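Local coordinates for lipoate-protein ligase, putative (Streptococcus pneumoniae, PDB 1VQZ) that is a putative lipoate-protein ligase, built from a catalytic domain of the lipoyl protein ligase A/B family and a smaller C-terminal domain, at residues N93-I98 / H158-F163; N21-N26 / K50-V55; F163-S168 / V193-N198. All blocks are in the same frame, centred on the assembly; numbering follows the deposited sequence. Where two conformers were deposited one is given.

Contact 1. Residues N93-I98 / H158-F163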
ATOM      1  N   ASN A  93      -2.481   7.387  13.658  1.00 31.27           N
ATOM      2  CA  ASN A  93      -2.075   6.245  12.816  1.00 31.69           C
ATOM      3  C   ASN A  93      -0.594   6.359  12.596  1.00 32.33           C
ATOM      4  O   ASN A  93      -0.152   7.343  12.019  1.00 36.15           O
ATOM      5  CB  ASN A  93      -2.815   6.301  11.482  1.00 33.42           C
ATOM      6  CG  ASN A  93      -2.409   5.182  10.544  1.00 29.13           C
ATOM      7  OD1 ASN A  93      -2.810   4.054  10.733  1.00 37.71           O
ATOM      8  ND2 ASN A  93      -1.666   5.506   9.504  1.00 39.10           N
ATOM      9  N   LEU A  94       0.170   5.374  13.045  1.00 29.76           N
ATOM     10  CA  LEU A  94       1.620   5.424  12.967  1.00 29.55           C
ATOM     11  C   LEU A  94       2.060   4.534  11.830  1.00 29.16           C
ATOM     12  O   LEU A  94       1.857   3.322  11.868  1.00 30.58           O
ATOM     13  CB  LEU A  94       2.264   4.938  14.274  1.00 27.09           C
ATOM     14  CG  LEU A  94       3.797   4.976  14.337  1.00 28.75           C
ATOM     15  CD1 LEU A  94       4.309   6.340  14.079  1.00 25.81           C
ATOM     16  CD2 LEU A  94       4.287   4.438  15.696  1.00 31.26           C
ATOM     17  N   ASN A  95       2.638   5.174  10.818  1.00 29.46           N
ATOM     18  CA  ASN A  95       3.173   4.516   9.620  1.00 29.44           C
ATOM     19  C   ASN A  95       4.585   4.029   9.882  1.00 26.74           C
ATOM     20  O   ASN A  95       5.359   4.688  10.562  1.00 29.77           O
ATOM     21  CB  ASN A  95       3.137   5.515   8.425  1.00 28.27           C
ATOM     22  CG  ASN A  95       1.701   5.939   8.069  1.00 31.57           C
ATOM     23  OD1 ASN A  95       1.307   7.116   8.188  1.00 38.83           O
ATOM     24  ND2 ASN A  95       0.904   4.972   7.729  1.00 29.47           N
ATOM     25  N   TYR A  96       4.923   2.875   9.325  1.00 28.40           N
ATOM     26  CA  TYR A  96       6.281   2.346   9.393  1.00 28.99           C
ATOM     27  C   TYR A  96       6.730   2.046   7.978  1.00 31.11           C
ATOM     28  O   TYR A  96       5.899   1.698   7.089  1.00 28.30           O
ATOM     29  CB  TYR A  96       6.400   1.078  10.291  1.00 26.71           C
ATOM     30  CG  TYR A  96       5.641  -0.124   9.770  1.00 31.55           C
ATOM     31  CD1 TYR A  96       4.302  -0.349  10.112  1.00 30.06           C
ATOM     32  CD2 TYR A  96       6.258  -1.014   8.890  1.00 32.90           C
ATOM     33  CE1 TYR A  96       3.610  -1.447   9.587  1.00 27.81           C
ATOM     34  CE2 TYR A  96       5.590  -2.080   8.363  1.00 37.09           C
ATOM     35  CZ  TYR A  96       4.275  -2.306   8.701  1.00 35.20           C
ATOM     36  OH  TYR A  96       3.678  -3.414   8.146  1.00 34.04           O
ATOM     37  N   THR A  97       8.050   2.142   7.783  1.00 29.58           N
ATOM     38  CA  THR A  97       8.697   1.819   6.505  1.00 29.21           C
ATOM     39  C   THR A  97       9.975   1.014   6.740  1.00 30.07           C
ATOM     40  O   THR A  97      10.834   1.447   7.471  1.00 27.89           O
ATOM     41  CB  THR A  97       9.096   3.100   5.818  1.00 32.73           C
ATOM     42  OG1 THR A  97       7.932   3.901   5.637  1.00 31.18           O
ATOM     43  CG2 THR A  97       9.750   2.845   4.517  1.00 29.16           C
ATOM     44  N   ILE A  98      10.071  -0.161   6.128  1.00 30.60           N
ATOM     45  CA  ILE A  98      11.240  -1.041   6.204  1.00 28.75           C
ATOM     46  C   ILE A  98      11.709  -1.297   4.770  1.00 28.03           C
ATOM     47  O   ILE A  98      11.074  -2.024   4.038  1.00 29.16           O
ATOM     48  CB  ILE A  98      10.868  -2.368   6.848  1.00 29.66           C
ATOM     49  CG1 ILE A  98      10.125  -2.115   8.165  1.00 35.22           C
ATOM     50  CG2 ILE A  98      12.095  -3.250   7.110  1.00 27.89           C
ATOM     51  CD1 ILE A  98       9.378  -3.332   8.627  1.00 38.90           C
ATOM     52  N   HIS A 158       5.800  -1.800   4.144  1.00 28.63           N
ATOM     53  CA  HIS A 158       5.309  -0.630   4.865  1.00 29.60           C
ATOM     54  C   HIS A 158       3.885  -0.838   5.320  1.00 31.20           C
ATOM     55  O   HIS A 158       3.164  -1.728   4.831  1.00 29.68           O
ATOM     56  CB  HIS A 158       5.531   0.696   4.104  1.00 30.03           C
ATOM     57  CG  HIS A 158       4.725   0.863   2.855  1.00 30.49           C
ATOM     58  ND1 HIS A 158       4.655   2.060   2.166  1.00 32.51           N
ATOM     59  CD2 HIS A 158       3.955  -0.019   2.164  1.00 38.34           C
ATOM     60  CE1 HIS A 158       3.884   1.900   1.097  1.00 37.56           C
ATOM     61  NE2 HIS A 158       3.422   0.658   1.096  1.00 31.67           N
ATOM     62  N   GLY A 159       3.488  -0.062   6.309  1.00 33.48           N
ATOM     63  CA  GLY A 159       2.142  -0.254   6.819  1.00 33.52           C
ATOM     64  C   GLY A 159       1.804   0.669   7.939  1.00 32.47           C
ATOM     65  O   GLY A 159       2.535   1.606   8.186  1.00 29.25           O
ATOM     66  N   CYS A 160       0.679   0.361   8.601  1.00 33.45           N
ATOM     67  CA  CYS A 160       0.007   1.223   9.593  1.00 33.32           C
ATOM     68  C   CYS A 160      -0.113   0.489  10.941  1.00 29.60           C
ATOM     69  O   CYS A 160      -0.560  -0.661  11.005  1.00 27.38           O
ATOM     70  CB  CYS A 160      -1.439   1.533   9.108  1.00 31.67           C
ATOM     71  SG  CYS A 160      -1.475   2.422   7.551  1.00 41.61           S
ATOM     72  N   LEU A 161       0.260   1.164  12.012  1.00 29.18           N
ATOM     73  CA  LEU A 161      -0.022   0.698  13.366  1.00 27.76           C
ATOM     74  C   LEU A 161      -1.165   1.564  13.907  1.00 28.99           C
ATOM     75  O   LEU A 161      -1.062   2.796  13.936  1.00 27.12           O
ATOM     76  CB  LEU A 161       1.224   0.871  14.226  1.00 30.61           C
ATOM     77  CG  LEU A 161       2.363  -0.099  13.903  1.00 29.05           C
ATOM     78  CD1 LEU A 161       3.721   0.514  14.182  1.00 30.48           C
ATOM     79  CD2 LEU A 161       2.205  -1.379  14.721  1.00 28.90           C
ATOM     80  N   LEU A 162      -2.270   0.920  14.280  1.00 29.68           N
ATOM     81  CA  LEU A 162      -3.467   1.629  14.765  1.00 27.85           C
ATOM     82  C   LEU A 162      -3.265   1.911  16.233  1.00 28.16           C
ATOM     83  O   LEU A 162      -3.378   1.020  17.053  1.00 26.55           O
ATOM     84  CB  LEU A 162      -4.761   0.823  14.566  1.00 31.15           C
ATOM     85  CG  LEU A 162      -5.015   0.258  13.154  1.00 29.45           C
ATOM     86  CD1 LEU A 162      -6.324  -0.568  13.118  1.00 33.43           C
ATOM     87  CD2 LEU A 162      -5.028   1.359  12.136  1.00 30.97           C
ATOM     88  N   PHE A 163      -2.938   3.176  16.535  1.00 27.58           N
ATOM     89  CA  PHE A 163      -2.727   3.569  17.876  1.00 26.05           C
ATOM     90  C   PHE A 163      -3.993   4.146  18.497  1.00 27.49           C
ATOM     91  O   PHE A 163      -4.414   3.681  19.564  1.00 26.45           O
ATOM     92  CB  PHE A 163      -1.498   4.464  18.020  1.00 26.68           C
ATOM     93  CG  PHE A 163      -1.160   4.747  19.453  1.00 22.19           C
ATOM     94  CD1 PHE A 163      -1.743   5.825  20.115  1.00 28.16           C
ATOM     95  CD2 PHE A 163      -0.302   3.904  20.140  1.00 23.99           C
ATOM     96  CE1 PHE A 163      -1.469   6.021  21.468  1.00 32.55           C
ATOM     97  CE2 PHE A 163      -0.035   4.090  21.470  1.00 24.72           C
ATOM     98  CZ  PHE A 163      -0.619   5.137  22.131  1.00 27.99           C
TER

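Contact 2. Residues N21-N26 / K50-V55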
ATOM      1  N   ASN A  21       3.537  16.231   9.084  1.00 31.13           N
ATOM      2  CA  ASN A  21       2.264  15.531   8.867  1.00 30.21           C
ATOM      3  C   ASN A  21       1.659  15.754   7.473  1.00 31.99           C
ATOM      4  O   ASN A  21       0.501  15.346   7.215  1.00 31.04           O
ATOM      5  CB  ASN A  21       1.248  15.915   9.959  1.00 27.19           C
ATOM      6  CG  ASN A  21       1.739  15.579  11.372  1.00 33.77           C
ATOM      7  OD1 ASN A  21       2.286  14.503  11.643  1.00 33.25           O
ATOM      8  ND2 ASN A  21       1.543  16.502  12.264  1.00 23.49           N
ATOM      9  N   ASP A  22       2.443  16.375   6.582  1.00 31.73           N
ATOM     10  CA  ASP A  22       2.073  16.656   5.195  1.00 32.07           C
ATOM     11  C   ASP A  22       2.074  15.384   4.351  1.00 31.82           C
ATOM     12  O   ASP A  22       3.106  14.887   3.940  1.00 30.45           O
ATOM     13  CB  ASP A  22       3.033  17.731   4.651  1.00 36.92           C
ATOM     14  CG  ASP A  22       2.678  18.268   3.224  1.00 39.84           C
ATOM     15  OD1 ASP A  22       2.093  17.584   2.378  1.00 40.18           O
ATOM     16  OD2 ASP A  22       3.104  19.414   2.931  1.00 56.63           O
ATOM     17  N   THR A  23       0.878  14.869   4.086  1.00 30.08           N
ATOM     18  CA  THR A  23       0.739  13.549   3.525  1.00 30.61           C
ATOM     19  C   THR A  23       1.544  13.377   2.233  1.00 29.72           C
ATOM     20  O   THR A  23       2.321  12.421   2.084  1.00 31.34           O
ATOM     21  CB  THR A  23      -0.759  13.192   3.286  1.00 31.27           C
ATOM     22  OG1 THR A  23      -1.489  13.297   4.515  1.00 27.92           O
ATOM     23  CG2 THR A  23      -0.898  11.772   2.754  1.00 33.27           C
ATOM     24  N   ALA A  24       1.349  14.277   1.298  1.00 29.92           N
ATOM     25  CA  ALA A  24       2.038  14.167   0.030  1.00 31.11           C
ATOM     26  C   ALA A  24       3.566  14.265   0.165  1.00 31.51           C
ATOM     27  O   ALA A  24       4.292  13.521  -0.501  1.00 31.44           O
ATOM     28  CB  ALA A  24       1.518  15.196  -0.923  1.00 32.33           C
ATOM     29  N   PHE A  25       4.046  15.140   1.050  1.00 27.81           N
ATOM     30  CA  PHE A  25       5.455  15.267   1.343  1.00 26.05           C
ATOM     31  C   PHE A  25       6.008  13.952   1.936  1.00 28.79           C
ATOM     32  O   PHE A  25       7.069  13.447   1.525  1.00 28.59           O
ATOM     33  CB  PHE A  25       5.723  16.447   2.302  1.00 29.89           C
ATOM     34  CG  PHE A  25       7.151  16.503   2.768  1.00 28.75           C
ATOM     35  CD1 PHE A  25       8.139  17.000   1.933  1.00 30.36           C
ATOM     36  CD2 PHE A  25       7.513  15.973   3.996  1.00 29.03           C
ATOM     37  CE1 PHE A  25       9.461  17.002   2.345  1.00 29.74           C
ATOM     38  CE2 PHE A  25       8.830  15.950   4.405  1.00 30.37           C
ATOM     39  CZ  PHE A  25       9.806  16.454   3.567  1.00 30.14           C
ATOM     40  N   ASN A  26       5.276  13.408   2.895  1.00 29.52           N
ATOM     41  CA  ASN A  26       5.686  12.210   3.614  1.00 30.35           C
ATOM     42  C   ASN A  26       5.823  11.003   2.703  1.00 29.71           C
ATOM     43  O   ASN A  26       6.752  10.159   2.863  1.00 28.99           O
ATOM     44  CB  ASN A  26       4.692  11.878   4.726  1.00 28.96           C
ATOM     45  CG  ASN A  26       4.774  12.828   5.949  1.00 30.01           C
ATOM     46  OD1 ASN A  26       5.702  13.647   6.105  1.00 28.90           O
ATOM     47  ND2 ASN A  26       3.737  12.728   6.829  1.00 26.05           N
ATOM     48  N   LYS A  50      -1.475  13.595   8.581  1.00 29.87           N
ATOM     49  CA  LYS A  50      -2.743  14.236   8.860  1.00 30.30           C
ATOM     50  C   LYS A  50      -3.929  13.456   8.225  1.00 28.44           C
ATOM     51  O   LYS A  50      -3.718  12.637   7.369  1.00 32.72           O
ATOM     52  CB  LYS A  50      -2.705  15.667   8.305  1.00 30.25           C
ATOM     53  CG  LYS A  50      -2.837  15.743   6.780  1.00 28.57           C
ATOM     54  CD  LYS A  50      -2.230  17.048   6.180  1.00 35.52           C
ATOM     55  CE  LYS A  50      -3.071  18.318   6.459  1.00 38.97           C
ATOM     56  NZ  LYS A  50      -4.389  18.302   5.788  1.00 33.41           N
ATOM     57  N   PRO A  51      -5.185  13.722   8.655  1.00 29.48           N
ATOM     58  CA  PRO A  51      -6.337  12.966   8.081  1.00 31.39           C
ATOM     59  C   PRO A  51      -6.322  12.822   6.545  1.00 29.03           C
ATOM     60  O   PRO A  51      -6.340  13.820   5.762  1.00 29.50           O
ATOM     61  CB  PRO A  51      -7.581  13.743   8.571  1.00 31.59           C
ATOM     62  CG  PRO A  51      -7.103  14.311   9.934  1.00 37.05           C
ATOM     63  CD  PRO A  51      -5.613  14.696   9.673  1.00 29.68           C
ATOM     64  N   SER A  52      -6.329  11.577   6.119  1.00 26.34           N
ATOM     65  CA  SER A  52      -6.061  11.221   4.734  1.00 27.09           C
ATOM     66  C   SER A  52      -6.716   9.914   4.350  1.00 28.70           C
ATOM     67  O   SER A  52      -6.780   8.987   5.160  1.00 29.42           O
ATOM     68  CB  SER A  52      -4.538  11.092   4.498  1.00 28.26           C
ATOM     69  OG  SER A  52      -3.807  12.296   4.814  1.00 30.39           O
ATOM     70  N   ILE A  53      -7.228   9.847   3.119  1.00 29.80           N
ATOM     71  CA  ILE A  53      -7.526   8.576   2.474  1.00 30.32           C
ATOM     72  C   ILE A  53      -6.387   8.235   1.524  1.00 29.20           C
ATOM     73  O   ILE A  53      -6.116   8.956   0.562  1.00 30.52           O
ATOM     74  CB  ILE A  53      -8.869   8.561   1.694  1.00 27.64           C
ATOM     75  CG1 ILE A  53     -10.037   8.989   2.607  1.00 29.54           C
ATOM     76  CG2 ILE A  53      -9.090   7.161   1.086  1.00 30.71           C
ATOM     77  CD1 ILE A  53     -10.331   7.984   3.737  1.00 36.35           C
ATOM     78  N   ILE A  54      -5.750   7.115   1.789  1.00 30.04           N
ATOM     79  CA  ILE A  54      -4.671   6.633   0.979  1.00 29.94           C
ATOM     80  C   ILE A  54      -5.196   5.479   0.108  1.00 29.46           C
ATOM     81  O   ILE A  54      -5.671   4.474   0.625  1.00 27.97           O
ATOM     82  CB  ILE A  54      -3.500   6.139   1.815  1.00 31.80           C
ATOM     83  CG1 ILE A  54      -3.019   7.212   2.817  1.00 33.45           C
ATOM     84  CG2 ILE A  54      -2.324   5.769   0.906  1.00 31.03           C
ATOM     85  CD1 ILE A  54      -2.616   8.539   2.208  1.00 38.55           C
ATOM     86  N   VAL A  55      -5.084   5.637  -1.203  1.00 26.45           N
ATOM     87  CA  VAL A  55      -5.607   4.689  -2.151  1.00 25.81           C
ATOM     88  C   VAL A  55      -4.492   3.875  -2.726  1.00 28.33           C
ATOM     89  O   VAL A  55      -3.360   4.346  -2.832  1.00 30.44           O
ATOM     90  CB  VAL A  55      -6.540   5.317  -3.258  1.00 29.92           C
ATOM     91  CG1 VAL A  55      -7.673   6.086  -2.594  1.00 35.77           C
ATOM     92  CG2 VAL A  55      -5.778   6.219  -4.248  1.00 30.76           C
TER

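Contact 3. Residues F163-S168 / V193-N198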
ATOM      1  N   PHE A 163      -2.938   3.176  16.535  1.00 27.58           N
ATOM      2  CA  PHE A 163      -2.727   3.569  17.876  1.00 26.05           C
ATOM      3  C   PHE A 163      -3.993   4.146  18.497  1.00 27.49           C
ATOM      4  O   PHE A 163      -4.414   3.681  19.564  1.00 26.45           O
ATOM      5  CB  PHE A 163      -1.498   4.464  18.020  1.00 26.68           C
ATOM      6  CG  PHE A 163      -1.160   4.747  19.453  1.00 22.19           C
ATOM      7  CD1 PHE A 163      -1.743   5.825  20.115  1.00 28.16           C
ATOM      8  CD2 PHE A 163      -0.302   3.904  20.140  1.00 23.99           C
ATOM      9  CE1 PHE A 163      -1.469   6.021  21.468  1.00 32.55           C
ATOM     10  CE2 PHE A 163      -0.035   4.090  21.470  1.00 24.72           C
ATOM     11  CZ  PHE A 163      -0.619   5.137  22.131  1.00 27.99           C
ATOM     12  N   ASP A 164      -4.609   5.120  17.845  1.00 28.48           N
ATOM     13  CA  ASP A 164      -5.927   5.619  18.285  1.00 28.69           C
ATOM     14  C   ASP A 164      -6.673   6.270  17.128  1.00 27.39           C
ATOM     15  O   ASP A 164      -7.163   7.397  17.210  1.00 27.65           O
ATOM     16  CB  ASP A 164      -5.792   6.608  19.464  1.00 30.26           C
ATOM     17  CG  ASP A 164      -7.136   6.900  20.189  1.00 30.60           C
ATOM     18  OD1 ASP A 164      -8.170   6.207  19.974  1.00 29.35           O
ATOM     19  OD2 ASP A 164      -7.125   7.815  21.066  1.00 32.76           O
ATOM     20  N   VAL A 165      -6.723   5.548  16.026  1.00 27.02           N
ATOM     21  CA  VAL A 165      -7.314   6.037  14.821  1.00 24.10           C
ATOM     22  C   VAL A 165      -8.832   6.109  15.015  1.00 24.02           C
ATOM     23  O   VAL A 165      -9.438   5.238  15.673  1.00 27.22           O
ATOM     24  CB  VAL A 165      -6.944   5.099  13.638  1.00 25.76           C
ATOM     25  CG1 VAL A 165      -7.509   5.640  12.295  1.00 30.15           C
ATOM     26  CG2 VAL A 165      -5.430   4.939  13.576  1.00 27.40           C
ATOM     27  N   ASP A 166      -9.465   7.106  14.424  1.00 26.36           N
ATOM     28  CA  ASP A 166     -10.934   7.112  14.335  1.00 29.20           C
ATOM     29  C   ASP A 166     -11.343   6.108  13.263  1.00 28.81           C
ATOM     30  O   ASP A 166     -11.180   6.344  12.065  1.00 29.35           O
ATOM     31  CB  ASP A 166     -11.419   8.524  14.056  1.00 29.58           C
ATOM     32  CG  ASP A 166     -12.931   8.666  14.120  1.00 32.98           C
ATOM     33  OD1 ASP A 166     -13.671   7.651  14.237  1.00 32.07           O
ATOM     34  OD2 ASP A 166     -13.367   9.831  14.017  1.00 32.92           O
ATOM     35  N   LEU A 167     -11.858   4.961  13.704  1.00 30.56           N
ATOM     36  CA  LEU A 167     -12.191   3.864  12.797  1.00 29.54           C
ATOM     37  C   LEU A 167     -13.541   4.088  12.093  1.00 30.48           C
ATOM     38  O   LEU A 167     -13.946   3.247  11.302  1.00 27.34           O
ATOM     39  CB  LEU A 167     -12.233   2.524  13.555  1.00 29.31           C
ATOM     40  CG  LEU A 167     -10.981   2.119  14.340  1.00 33.80           C
ATOM     41  CD1 LEU A 167     -11.243   0.818  15.169  1.00 39.41           C
ATOM     42  CD2 LEU A 167      -9.780   1.995  13.443  1.00 40.33           C
ATOM     43  N   SER A 168     -14.237   5.197  12.397  1.00 28.81           N
ATOM     44  CA  SER A 168     -15.553   5.465  11.816  1.00 29.67           C
ATOM     45  C   SER A 168     -15.521   6.277  10.518  1.00 30.62           C
ATOM     46  O   SER A 168     -16.541   6.399   9.835  1.00 30.66           O
ATOM     47  CB  SER A 168     -16.450   6.183  12.836  1.00 31.11           C
ATOM     48  OG  SER A 168     -16.092   7.556  12.945  1.00 30.99           O
ATOM     49  N   VAL A 193     -10.536  -5.612  14.276  1.00 38.67           N
ATOM     50  CA  VAL A 193      -9.416  -4.686  14.594  1.00 38.24           C
ATOM     51  C   VAL A 193      -9.501  -3.988  15.969  1.00 37.93           C
ATOM     52  O   VAL A 193     -10.585  -3.820  16.539  1.00 39.35           O
ATOM     53  CB  VAL A 193      -9.246  -3.593  13.531  1.00 39.03           C
ATOM     54  CG1 VAL A 193      -9.352  -4.205  12.118  1.00 41.50           C
ATOM     55  CG2 VAL A 193     -10.276  -2.484  13.687  1.00 44.32           C
ATOM     56  N   THR A 194      -8.344  -3.578  16.491  1.00 31.77           N
ATOM     57  CA  THR A 194      -8.286  -2.747  17.682  1.00 30.61           C
ATOM     58  C   THR A 194      -7.179  -1.676  17.579  1.00 30.22           C
ATOM     59  O   THR A 194      -6.237  -1.809  16.791  1.00 27.65           O
ATOM     60  CB  THR A 194      -8.017  -3.590  18.921  1.00 33.33           C
ATOM     61  OG1 THR A 194      -7.989  -2.745  20.083  1.00 34.42           O
ATOM     62  CG2 THR A 194      -6.660  -4.354  18.757  1.00 32.41           C
ATOM     63  N   ASN A 195      -7.339  -0.620  18.380  1.00 25.82           N
ATOM     64  CA  ASN A 195      -6.344   0.403  18.568  1.00 28.05           C
ATOM     65  C   ASN A 195      -5.496   0.054  19.785  1.00 26.75           C
ATOM     66  O   ASN A 195      -5.997  -0.438  20.812  1.00 28.13           O
ATOM     67  CB  ASN A 195      -7.034   1.771  18.742  1.00 29.93           C
ATOM     68  CG  ASN A 195      -7.352   2.443  17.418  1.00 26.70           C
ATOM     69  OD1 ASN A 195      -6.459   2.738  16.651  1.00 24.95           O
ATOM     70  ND2 ASN A 195      -8.630   2.701  17.156  1.00 30.97           N
ATOM     71  N   ILE A 196      -4.199   0.266  19.657  1.00 27.67           N
ATOM     72  CA  ILE A 196      -3.265  -0.002  20.745  1.00 26.37           C
ATOM     73  C   ILE A 196      -3.728   0.682  22.029  1.00 29.30           C
ATOM     74  O   ILE A 196      -3.750   0.039  23.099  1.00 30.21           O
ATOM     75  CB  ILE A 196      -1.794   0.383  20.361  1.00 25.92           C
ATOM     76  CG1 ILE A 196      -1.305  -0.538  19.229  1.00 28.21           C
ATOM     77  CG2 ILE A 196      -0.860   0.276  21.615  1.00 27.59           C
ATOM     78  CD1 ILE A 196      -0.154  -0.039  18.412  1.00 24.77           C
ATOM     79  N   ILE A 197      -4.136   1.955  21.944  1.00 29.66           N
ATOM     80  CA  ILE A 197      -4.457   2.733  23.167  1.00 31.52           C
ATOM     81  C   ILE A 197      -5.511   2.032  24.063  1.00 31.63           C
ATOM     82  O   ILE A 197      -5.487   2.123  25.288  1.00 30.59           O
ATOM     83  CB  ILE A 197      -4.922   4.187  22.816  0.50 32.15           C
ATOM     84  CG1 ILE A 197      -4.710   5.135  24.000  0.50 31.42           C
ATOM     85  CG2 ILE A 197      -6.385   4.205  22.365  0.50 31.98           C
ATOM     86  CD1 ILE A 197      -4.976   6.577  23.677  0.50 31.62           C
ATOM     87  N   ASN A 198      -6.392   1.277  23.434  1.00 28.96           N
ATOM     88  CA  ASN A 198      -7.425   0.559  24.127  1.00 31.04           C
ATOM     89  C   ASN A 198      -6.937  -0.686  24.814  1.00 30.54           C
ATOM     90  O   ASN A 198      -7.633  -1.236  25.621  1.00 25.98           O
ATOM     91  CB  ASN A 198      -8.535   0.205  23.144  1.00 32.04           C
ATOM     92  CG  ASN A 198      -9.245   1.446  22.620  1.00 38.70           C
ATOM     93  OD1 ASN A 198      -9.392   2.451  23.354  1.00 42.25           O
ATOM     94  ND2 ASN A 198      -9.712   1.387  21.370  1.00 38.98           N
TER

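Contact 1. Residues N93-I98 / H158-F163
Tyr-96 and Gly-159 face each other as a hydrogen-bonded pair in the antiparallel pairing of strands 93-101 and 154-162, neighbours inside the large mixed sheet of the lipoyl protein ligase A/B catalytic domain. Their reciprocal bonds, Tyr-96 N to Gly-159 O at 2.9 Å and Gly-159 N to Tyr-96 O at 3.1 Å, recur at the pair Leu-94 and Leu-161; the N-to-C directions of the short strand segments are 152° apart. From CB, the Tyr-96 side chain takes the crowded position between its backbone N and carbonyl carbon (chi1 65°), which folds the ring back over the partner strand. CG and CD1 approach Gly-159 O, CE1 comes to 3.2 Å from Gly-159 C, and CZ lies near Gly-159 N, which sits 3.3 Å above one ring face, toward its rim. With no side chain on Gly-159, the ring can lie flat on the backbone; the OH hydrogen-bonds to Asn-146, and the Phe-113 ring stacks with that of Tyr-96. On the sheet face bearing Asn-93, Asn-95 and Cys-160, two amides gather round the sulfur: Asn-95 ND2 lies 3.5 Å from Cys-160 SG, and Asn-93 ND2 gives that SG a weak bond of 3.7 Å.

Contact 2. Residues N21-N26 / K50-V55
Asn-21 and Lys-50 meet through their backbones, where the polar part of the contact starts. Lys-50 N donates to Asn-21 O at 3.0 Å, nearly straight at 173°, in the carbonyl plane and on a lone pair, which ties the two chain segments together just ahead of the helix and just ahead of the strand. A chain of hydroxyl bonds follows. Thr-23 OG1 donates to Ser-52 OG over a short 2.5 Å, and Ser-52 OG in turn donates to Lys-50 O at 2.6 Å, arriving above the carbonyl plane and not on a lone pair. Thr-23 OG1 and Ser-52 OG each lie beside their own backbone N, which lets the two hydroxyls meet where helix start and strand face each other.

In fold terms, the contact sets the N-terminal end of helix 23-36 against strand 52-55, the middle strand of the small three-stranded sheet in the catalytic domain. Asp-22 occupies the N-cap of that helix, its OD1 accepting a weak bond from Phe-25 N at 3.4 Å, while OD2 forms a salt bridge with Lys-241 of helix 231-245.

Van der Waals contacts lie beside these bonds. Lys-50 CG sits between its backbone N and carbonyl carbon (chi1 75°), which lays CB, CG and CD alongside Asn-21 O, with CD 3.4 Å from that oxygen. The chain crosses the Thr-23 side chain at about a right angle, its CG 3.6 Å from Thr-23 OG1, and bends at chi3 and chi4 on the way to NZ, which is paired with Glu-76. On the strand side the meeting is apolar: Thr-23 CG2 and Ile-54 CD1 reach toward each other tip to tip at 3.7 Å.

Contact 3. Residues F163-S168 / V193-N198
Asn-195 grips the backbone of Val-165 with both ends of its amide. Val-165 N donates to Asn-195 OD1 at 2.9 Å, from 50° above the plane of the Asn-195 side-chain carbonyl, while Asn-195 ND2 donates to Val-165 O at 3.0 Å on a lone pair, with that oxygen tilted 31° from the amide plane. One side chain thus does for an irregular segment what a neighbouring strand would do in a sheet, joining two loops of the catalytic domain: the one leaving strand 154-162 and the one that leads toward helix 206-220. A backbone bond adds to it, Ile-197 N to Phe-163 O at 3.0 Å, nearly straight.

Farther out the contact turns apolar. Phe-163 holds CG anti to its backbone N (chi1 -173°), which brings the ring across Ile-196 and Ile-197 at about right angles to both side chains: CD2 lies 3.8 Å from Ile-196 CB, and CE1 lies near Ile-197 CB. Ile-197 also meets the Asp-164 carboxylate, its CG2 lying 3.5 Å from Asp-164 CG. At the far end Leu-167 packs its CG near Asn-195 ND2, and its CD1 reaches Val-193 CG2 tip to tip at 3.7 Å.

Followed from the N terminus, the three contacts come in series; none nests in or crosses another. Contact 2 closes first, over 23 residues that include most of helix 23-36 and strand 42-47, and joins that helix's start to the small sheet. Contact 1 closes a 59-residue excursion through helix 110-123 and further strands of the large sheet, pairing strands 93-101 and 154-162. Contact 3, sharing Phe-163, closes over 24 residues, including helix 169-173 and strand 182-183, and ties the exit of strand 154-162 to the loop ahead of helix 206-220. Contacts 1 and 3 touch: Leu-162 O lies 2.8 Å from Ile-196 N, a probable hydrogen bond. Contact 2 touches neither.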